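Local coordinates for protein ArtJ (Geobacillus stearothermophilus, PDB 2PVU) that binds the basic amino acids arginine, lysine and histidine and probably delivers them to its ABC transporter, Art(MP)2, at residues A[43-49]-A[100-106]; A[118-124]-A[226-232]; A[142-146]-A[164-168]. One frame throughout, in Å; residues are numbered along the deposited sequence.

Contacts 1 and 2 sit side by side, their centres about 11 Å apart, and they touch. Strand 103-104 of contact 1 adjoins strand 224-231 of contact 2, where Gly104 N probably donates a hydrogen bond to Ile229 O. Together they build part of one lobe of the solute-binding fold. Contact 1 closes along the chain before contact 2 opens. Contact 3 is nested inside the long loop that contact 2 closes, and lies across the chain's centre in the other lobe, its centre about 33 Å from contact 1 and about 29 Å from contact 2. Contacts 1 and 2 bring residues to the lysine pocket between the lobes; contact 3 is packing far from it.

Contact 1: residues A[43-49]-A[100-106]; sequences KVVVGTD and EVDMGIS. With LYS (lysine), chain E.
Asp49 and Ser106 meet at the pocket end of two parallel strands, which form the parallel part of the lobe's sheet, in the order 82-86, 44-48, 103-104. This is the alpha/beta arrangement of a family 3 solute-binding lobe, with the ligand at the C-terminal ends of the strands. The bound lysine puts its NZ 2.8 Å from Asp49 OD2. That oxygen also accepts a hydrogen bond from Gln153 NE2, which helps to set the carboxylate. The same lysine NZ gives a hydrogen bond to a water that is also bonded to Ser106 OG and Asp49 O. Ser106 OG in turn accepts the N-H of Asp49 at 3.0 Å. It can do so because OG is anti to the serine's backbone N (chi1 -161°), which turns it to the other strand. Ser106 lines the pocket itself and also holds the Asp49 backbone.

One step further from the ligand, Thr48 OG1 donates to Ile105 O at 2.7 Å, in the carbonyl plane. Gly47 takes part through both its polar atoms: its N donates to Met103 O and its O accepts from Ile105 N, almost in line with the carbonyl bond. Val101 CG1 lies 3.6 Å from Gly47 N, on the side where a CB at this glycine would be tight. On the other face Val46 and Met103 run side by side, with Val46 CG2 near the sulfur and Leu71 of helix 66-78 packing on both.

At the far end Asp102 N donates to Val45 O at 2.8 Å. The aspartate returns to the same residue, for Val45 N points almost straight at Asp102 OD2 (171° at the hydrogen) on its anti side. A water gives one proton to Asp102 OD2 and the other to Lys43 O, each at 2.6 Å.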
# COMPACT_ATOMS: atom_id res chain seq x y z
N LYS A 43 23.57 0.52 -7.55
CA LYS A 43 22.60 0.02 -6.63
C LYS A 43 21.30 -0.18 -7.38
O LYS A 43 20.98 0.55 -8.32
CB LYS A 43 22.39 1.04 -5.51
CG LYS A 43 23.63 1.24 -4.57
CD LYS A 43 23.34 2.38 -3.58
CE LYS A 43 24.38 2.57 -2.44
NZ LYS A 43 25.51 1.64 -2.55
N VAL A 44 20.51 -1.13 -6.89
CA VAL A 44 19.13 -1.22 -7.33
C VAL A 44 18.38 0.03 -6.85
O VAL A 44 18.48 0.43 -5.69
CB VAL A 44 18.43 -2.48 -6.74
CG1 VAL A 44 16.97 -2.52 -7.21
CG2 VAL A 44 19.19 -3.72 -7.18
N VAL A 45 17.62 0.65 -7.76
CA VAL A 45 16.87 1.84 -7.42
C VAL A 45 15.46 1.40 -7.09
O VAL A 45 14.71 0.94 -7.99
CB VAL A 45 16.86 2.87 -8.58
CG1 VAL A 45 16.04 4.11 -8.21
CG2 VAL A 45 18.30 3.25 -8.94
N VAL A 46 15.07 1.61 -5.83
CA VAL A 46 13.74 1.16 -5.39
C VAL A 46 12.88 2.39 -5.10
O VAL A 46 13.29 3.24 -4.33
CB VAL A 46 13.81 0.27 -4.10
CG1 VAL A 46 12.40 -0.32 -3.80
CG2 VAL A 46 14.83 -0.85 -4.22
N GLY A 47 11.73 2.52 -5.75
CA GLY A 47 10.81 3.65 -5.49
C GLY A 47 9.67 3.32 -4.55
O GLY A 47 9.24 2.16 -4.43
N THR A 48 9.13 4.37 -3.92
CA THR A 48 8.00 4.24 -3.00
C THR A 48 7.28 5.58 -2.89
O THR A 48 7.80 6.63 -3.32
CB THR A 48 8.47 3.76 -1.59
OG1 THR A 48 7.34 3.29 -0.81
CG2 THR A 48 9.23 4.88 -0.81
N ASP A 49 6.05 5.51 -2.35
CA ASP A 49 5.22 6.71 -2.06
C ASP A 49 5.21 6.80 -0.56
O ASP A 49 4.33 6.18 0.06
CB ASP A 49 3.80 6.49 -2.64
CG ASP A 49 2.78 7.49 -2.10
OD1 ASP A 49 3.20 8.66 -1.86
OD2 ASP A 49 1.60 7.11 -1.91
N GLU A 100 13.48 3.78 -15.13
CA GLU A 100 14.32 4.66 -14.31
C GLU A 100 14.39 4.15 -12.87
O GLU A 100 15.40 4.34 -12.17
CB GLU A 100 13.84 6.12 -14.35
CG GLU A 100 14.92 7.05 -13.80
CD GLU A 100 14.61 8.52 -13.96
OE1 GLU A 100 13.50 8.87 -14.40
OE2 GLU A 100 15.52 9.31 -13.61
N VAL A 101 13.32 3.50 -12.41
CA VAL A 101 13.32 2.83 -11.15
C VAL A 101 13.30 1.32 -11.45
O VAL A 101 12.60 0.89 -12.40
CB VAL A 101 12.10 3.35 -10.34
CG1 VAL A 101 11.66 2.41 -9.31
CG2 VAL A 101 12.40 4.73 -9.77
N ASP A 102 14.08 0.54 -10.70
CA ASP A 102 14.24 -0.89 -10.97
C ASP A 102 13.17 -1.76 -10.28
O ASP A 102 12.96 -2.93 -10.66
CB ASP A 102 15.61 -1.36 -10.49
CG ASP A 102 16.74 -0.69 -11.24
OD1 ASP A 102 16.66 -0.60 -12.49
OD2 ASP A 102 17.65 -0.20 -10.57
N MET A 103 12.55 -1.21 -9.26
CA MET A 103 11.74 -1.98 -8.30
C MET A 103 10.92 -1.00 -7.50
O MET A 103 11.32 0.17 -7.32
CB MET A 103 12.71 -2.69 -7.33
CG MET A 103 12.04 -3.65 -6.37
SD MET A 103 13.32 -4.47 -5.41
CE MET A 103 12.24 -5.36 -4.30
N GLY A 104 9.76 -1.47 -7.02
CA GLY A 104 8.96 -0.65 -6.12
C GLY A 104 8.46 -1.47 -4.95
O GLY A 104 8.24 -2.68 -5.07
N ILE A 105 8.27 -0.80 -3.82
CA ILE A 105 7.53 -1.40 -2.68
C ILE A 105 6.76 -0.24 -2.07
O ILE A 105 7.34 0.82 -1.82
CB ILE A 105 8.44 -2.18 -1.63
CG1 ILE A 105 7.58 -3.04 -0.68
CG2 ILE A 105 9.36 -1.25 -0.88
CD1 ILE A 105 8.34 -3.81 0.36
N SER A 106 5.44 -0.39 -1.95
CA SER A 106 4.61 0.79 -1.61
C SER A 106 3.16 0.37 -1.31
O SER A 106 2.22 1.07 -1.77
CB SER A 106 4.67 1.81 -2.77
OG SER A 106 4.29 3.14 -2.42
N LYS E . -3.05 -1.23 -2.09
CA LYS E . -3.76 -0.17 -2.88
C LYS E . -3.28 -0.21 -4.34
O LYS E . -3.82 0.47 -5.19
CB LYS E . -3.46 1.21 -2.30
CG LYS E . -1.95 1.52 -2.29
CD LYS E . -1.68 3.04 -2.19
CE LYS E . -0.27 3.28 -1.66
NZ LYS E . 0.10 4.79 -1.73
OXT LYS E . -2.32 -0.94 -4.68
O HOH W 1 20.25 -0.05 -10.73
O HOH W 2 2.57 4.08 -0.52

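Contact 2: residues A[118-124]-A[226-232]; sequences YDFSDPY and YGMIFPK
Lys232 NZ donates to Tyr118 O at 3.0 Å, from above the carbonyl plane, and to Asp119 OD1 at 3.1 Å as part of a salt bridge. It also donates to Lys115 O. The chain folds back to get there, with bends at chi2 (60°) and chi3 (78°). A methionine in its place would probably leave Asp119 OD1 without its charged mate and Tyr118 O without this donor. Asp119 OD2 has its own bond, from Asn233 N.

Next to this grip the two backbones run antiparallel. Asp119 and Phe230 are a hydrogen-bonded pair, with Phe230 N to Asp119 O at 2.8 Å. Phe120 and Ile229 follow as a non-hydrogen-bonded pair. Ile229 CG1 lies over one face of the Phe120 ring in a CH-pi contact, 4.2 Å from its centroid. Ser121 OG then accepts from Met228 N and donates to Asp122 O. Near the pocket, Tyr226 CB sits over a face of the Tyr124 ring, 3.9 Å from its centroid. A water joins Tyr124 OH to Gly227 O; Asp67 also bonds this hydroxyl. The Tyr226 side chain touches the bound lysine, and its OH is hydrogen-bonded to Asp196.

Strand 118-120 edges the lobe's sheet, beyond 224-231 and 103-104, as in family 3 relatives. Helix 89-98 packs against Tyr118 and Ile229. Helix 237-249 lies on Met228 and Phe230, and helix 66-78 on Tyr124.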
# COMPACT_ATOMS: atom_id res chain seq x y z
N TYR A 118 3.42 -4.71 -15.59
CA TYR A 118 4.51 -4.89 -14.60
C TYR A 118 4.58 -6.34 -14.16
O TYR A 118 3.66 -7.12 -14.44
CB TYR A 118 4.27 -4.02 -13.35
CG TYR A 118 3.93 -2.59 -13.69
CD1 TYR A 118 4.92 -1.67 -14.05
CD2 TYR A 118 2.61 -2.17 -13.65
CE1 TYR A 118 4.59 -0.33 -14.37
CE2 TYR A 118 2.26 -0.84 -13.97
CZ TYR A 118 3.25 0.06 -14.33
OH TYR A 118 2.87 1.36 -14.63
N ASP A 119 5.68 -6.71 -13.51
CA ASP A 119 5.80 -8.01 -12.85
C ASP A 119 5.73 -7.79 -11.35
O ASP A 119 6.12 -6.71 -10.87
CB ASP A 119 7.14 -8.66 -13.19
CG ASP A 119 7.15 -9.29 -14.56
OD1 ASP A 119 6.08 -9.52 -15.17
OD2 ASP A 119 8.26 -9.57 -15.03
N PHE A 120 5.24 -8.79 -10.61
CA PHE A 120 5.18 -8.73 -9.14
C PHE A 120 5.93 -9.87 -8.51
O PHE A 120 6.01 -10.98 -9.09
CB PHE A 120 3.72 -8.82 -8.65
CG PHE A 120 2.89 -7.56 -8.93
CD1 PHE A 120 2.92 -6.51 -8.04
CD2 PHE A 120 2.15 -7.43 -10.08
CE1 PHE A 120 2.17 -5.33 -8.25
CE2 PHE A 120 1.39 -6.25 -10.31
CZ PHE A 120 1.41 -5.21 -9.42
N SER A 121 6.45 -9.61 -7.30
CA SER A 121 6.94 -10.68 -6.43
C SER A 121 5.76 -11.56 -5.98
O SER A 121 4.57 -11.20 -6.18
CB SER A 121 7.64 -10.06 -5.19
OG SER A 121 6.69 -9.52 -4.26
N ASP A 122 6.08 -12.71 -5.36
CA ASP A 122 5.09 -13.45 -4.57
C ASP A 122 4.48 -12.52 -3.51
O ASP A 122 5.12 -11.56 -3.08
CB ASP A 122 5.74 -14.66 -3.89
CG ASP A 122 6.30 -15.65 -4.88
OD1 ASP A 122 5.61 -15.94 -5.88
OD2 ASP A 122 7.41 -16.16 -4.64
N PRO A 123 3.25 -12.81 -3.08
CA PRO A 123 2.64 -11.85 -2.12
C PRO A 123 3.35 -11.80 -0.80
O PRO A 123 3.89 -12.81 -0.34
CB PRO A 123 1.22 -12.38 -1.92
CG PRO A 123 1.09 -13.65 -2.64
CD PRO A 123 2.34 -13.92 -3.46
N TYR A 124 3.34 -10.64 -0.17
CA TYR A 124 3.95 -10.54 1.16
C TYR A 124 3.00 -9.99 2.21
O TYR A 124 3.42 -9.77 3.35
CB TYR A 124 5.25 -9.69 1.10
CG TYR A 124 5.03 -8.18 0.87
CD1 TYR A 124 4.65 -7.33 1.92
CD2 TYR A 124 5.20 -7.63 -0.40
CE1 TYR A 124 4.42 -5.92 1.71
CE2 TYR A 124 4.97 -6.24 -0.64
CZ TYR A 124 4.60 -5.40 0.40
OH TYR A 124 4.40 -4.05 0.15
N TYR A 226 -0.45 -7.73 -1.28
CA TYR A 226 0.58 -6.80 -1.74
C TYR A 226 1.76 -7.58 -2.33
O TYR A 226 2.05 -8.69 -1.86
CB TYR A 226 1.16 -5.98 -0.59
CG TYR A 226 0.19 -5.09 0.09
CD1 TYR A 226 -1.04 -4.73 -0.50
CD2 TYR A 226 0.53 -4.53 1.31
CE1 TYR A 226 -1.93 -3.87 0.17
CE2 TYR A 226 -0.32 -3.64 1.97
CZ TYR A 226 -1.54 -3.35 1.43
OH TYR A 226 -2.34 -2.48 2.15
N GLY A 227 2.36 -7.02 -3.39
CA GLY A 227 3.60 -7.57 -3.97
C GLY A 227 4.60 -6.43 -4.15
O GLY A 227 4.21 -5.26 -4.27
N MET A 228 5.90 -6.77 -4.14
CA MET A 228 6.92 -5.84 -4.64
C MET A 228 6.71 -5.82 -6.15
O MET A 228 6.18 -6.77 -6.69
CB MET A 228 8.30 -6.35 -4.22
CG MET A 228 8.58 -5.99 -2.74
SD MET A 228 9.93 -6.94 -2.08
CE MET A 228 9.16 -8.48 -1.62
N ILE A 229 7.05 -4.73 -6.82
CA ILE A 229 6.72 -4.57 -8.25
C ILE A 229 7.99 -4.25 -9.06
O ILE A 229 8.95 -3.71 -8.53
CB ILE A 229 5.67 -3.47 -8.41
CG1 ILE A 229 5.12 -3.42 -9.85
CG2 ILE A 229 6.28 -2.08 -8.06
CD1 ILE A 229 3.95 -2.48 -10.00
N PHE A 230 7.99 -4.66 -10.32
CA PHE A 230 9.19 -4.58 -11.18
C PHE A 230 8.76 -4.20 -12.56
O PHE A 230 7.63 -4.52 -12.95
CB PHE A 230 9.88 -5.96 -11.30
CG PHE A 230 10.27 -6.57 -9.97
CD1 PHE A 230 11.46 -6.19 -9.34
CD2 PHE A 230 9.44 -7.46 -9.36
CE1 PHE A 230 11.84 -6.75 -8.07
CE2 PHE A 230 9.79 -8.03 -8.09
CZ PHE A 230 10.96 -7.66 -7.45
N PRO A 231 9.67 -3.57 -13.33
CA PRO A 231 9.38 -3.47 -14.75
C PRO A 231 9.22 -4.88 -15.31
O PRO A 231 9.83 -5.85 -14.81
CB PRO A 231 10.64 -2.84 -15.35
CG PRO A 231 11.31 -2.07 -14.16
CD PRO A 231 10.97 -2.98 -12.96
N LYS A 232 8.40 -4.98 -16.34
CA LYS A 232 8.16 -6.22 -17.04
C LYS A 232 9.48 -6.87 -17.47
O LYS A 232 10.39 -6.18 -17.95
CB LYS A 232 7.25 -5.91 -18.23
CG LYS A 232 6.71 -7.11 -18.99
CD LYS A 232 5.90 -8.01 -18.12
CE LYS A 232 4.51 -7.47 -17.87
NZ LYS A 232 3.81 -8.54 -17.11
O HOH W 3 4.38 -3.07 -2.38

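Contact 3: residues A[142-146]-A[164-168]; sequences ALDLK and KLFGK
A 3-10 turn at 142-145 faces the end of helix 157-166, and the backbones stay well apart: the CA atoms of Lys146 and Phe166 are 6.8 Å from each other. No hydrogen bond crosses, so the side chains carry the contact. Phe166 does most of it: CG lies anti to its own carbonyl carbon (chi1 -49°), which carries the ring to the turn. CZ reaches Ala142 O at 3.2 Å, and this oxygen lies at the ring edge, near its plane. The same oxygen accepts the turn's own bond from Leu145 N at 3.0 Å. Leu145 O stands over one face of the ring, toward the rim. Leu165 CB lies over the centre of the opposite face, 3.6 Å above the plane. CZ also packs on Leu145 CB, and CE1 meets the backbone of Lys146 at its N, 3.6 Å away. Beside the ring, Leu165 CD1 touches Ala142 CB at 3.6 Å.

This is mostly ring and methyl packing in the second lobe, far from the ligand. Ala142 N is held by Asp217. Leu145 packs inward on strands 125-134, 150-153 and 192-196, and Phe166 also rests on Ile150 of strand 150-153. The turn and the helix end therefore meet at that strand.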
# COMPACT_ATOMS: atom_id res chain seq x y z
N ALA A 142 -20.76 -0.20 2.27
CA ALA A 142 -20.32 0.56 1.08
C ALA A 142 -21.48 1.13 0.32
O ALA A 142 -21.38 2.21 -0.25
CB ALA A 142 -19.47 -0.30 0.15
N LEU A 143 -22.59 0.40 0.31
CA LEU A 143 -23.77 0.85 -0.42
C LEU A 143 -24.36 2.13 0.16
O LEU A 143 -25.03 2.86 -0.55
CB LEU A 143 -24.81 -0.26 -0.51
CG LEU A 143 -24.27 -1.59 -1.06
CD1 LEU A 143 -25.43 -2.55 -1.20
CD2 LEU A 143 -23.49 -1.46 -2.38
N ASP A 144 -24.07 2.43 1.43
CA ASP A 144 -24.56 3.69 2.02
C ASP A 144 -23.80 4.92 1.52
O ASP A 144 -24.17 6.03 1.87
CB ASP A 144 -24.48 3.67 3.55
CG ASP A 144 -25.44 2.71 4.18
OD1 ASP A 144 -26.47 2.37 3.53
OD2 ASP A 144 -25.17 2.32 5.33
N LEU A 145 -22.74 4.72 0.73
CA LEU A 145 -21.97 5.81 0.14
C LEU A 145 -22.59 6.30 -1.16
O LEU A 145 -22.07 7.24 -1.79
CB LEU A 145 -20.52 5.39 -0.12
CG LEU A 145 -19.63 5.00 1.07
CD1 LEU A 145 -18.31 4.48 0.55
CD2 LEU A 145 -19.41 6.15 2.04
N LYS A 146 -23.68 5.67 -1.58
CA LYS A 146 -24.40 6.13 -2.75
C LYS A 146 -24.80 7.61 -2.62
O LYS A 146 -25.42 8.03 -1.62
CB LYS A 146 -25.64 5.26 -2.94
CG LYS A 146 -26.56 5.71 -4.03
CD LYS A 146 -26.25 5.05 -5.35
CE LYS A 146 -27.39 5.32 -6.35
NZ LYS A 146 -26.81 5.51 -7.73
N LYS A 164 -16.29 0.96 -9.35
CA LYS A 164 -17.05 -0.27 -9.57
C LYS A 164 -18.42 -0.23 -8.90
O LYS A 164 -19.38 -0.74 -9.46
CB LYS A 164 -16.27 -1.48 -9.05
CG LYS A 164 -15.43 -2.17 -10.10
CD LYS A 164 -14.48 -3.17 -9.46
CE LYS A 164 -13.68 -3.96 -10.52
NZ LYS A 164 -13.67 -3.23 -11.83
N LEU A 165 -18.48 0.33 -7.70
CA LEU A 165 -19.72 0.40 -6.91
C LEU A 165 -20.70 1.46 -7.41
O LEU A 165 -21.91 1.25 -7.34
CB LEU A 165 -19.42 0.66 -5.44
CG LEU A 165 -18.74 -0.43 -4.59
CD1 LEU A 165 -18.37 0.15 -3.24
CD2 LEU A 165 -19.60 -1.70 -4.44
N PHE A 166 -20.17 2.59 -7.89
CA PHE A 166 -21.00 3.78 -8.18
C PHE A 166 -20.86 4.34 -9.60
O PHE A 166 -21.65 5.19 -10.01
CB PHE A 166 -20.69 4.88 -7.17
CG PHE A 166 -20.74 4.40 -5.74
CD1 PHE A 166 -21.94 3.97 -5.17
CD2 PHE A 166 -19.57 4.33 -4.99
CE1 PHE A 166 -21.98 3.51 -3.87
CE2 PHE A 166 -19.60 3.87 -3.68
CZ PHE A 166 -20.79 3.46 -3.13
N GLY A 167 -19.88 3.84 -10.34
CA GLY A 167 -19.54 4.39 -11.65
C GLY A 167 -18.60 5.57 -11.51
O GLY A 167 -18.48 6.17 -10.44
N LYS A 168 -17.91 5.88 -12.60
CA LYS A 168 -17.01 7.03 -12.62
C LYS A 168 -17.81 8.31 -12.56
O LYS A 168 -18.89 8.40 -13.15
CB LYS A 168 -16.19 7.01 -13.90
CG LYS A 168 -15.11 5.98 -13.91
CD LYS A 168 -14.50 5.82 -15.30
CE LYS A 168 -13.42 4.75 -15.28
NZ LYS A 168 -12.77 4.55 -16.61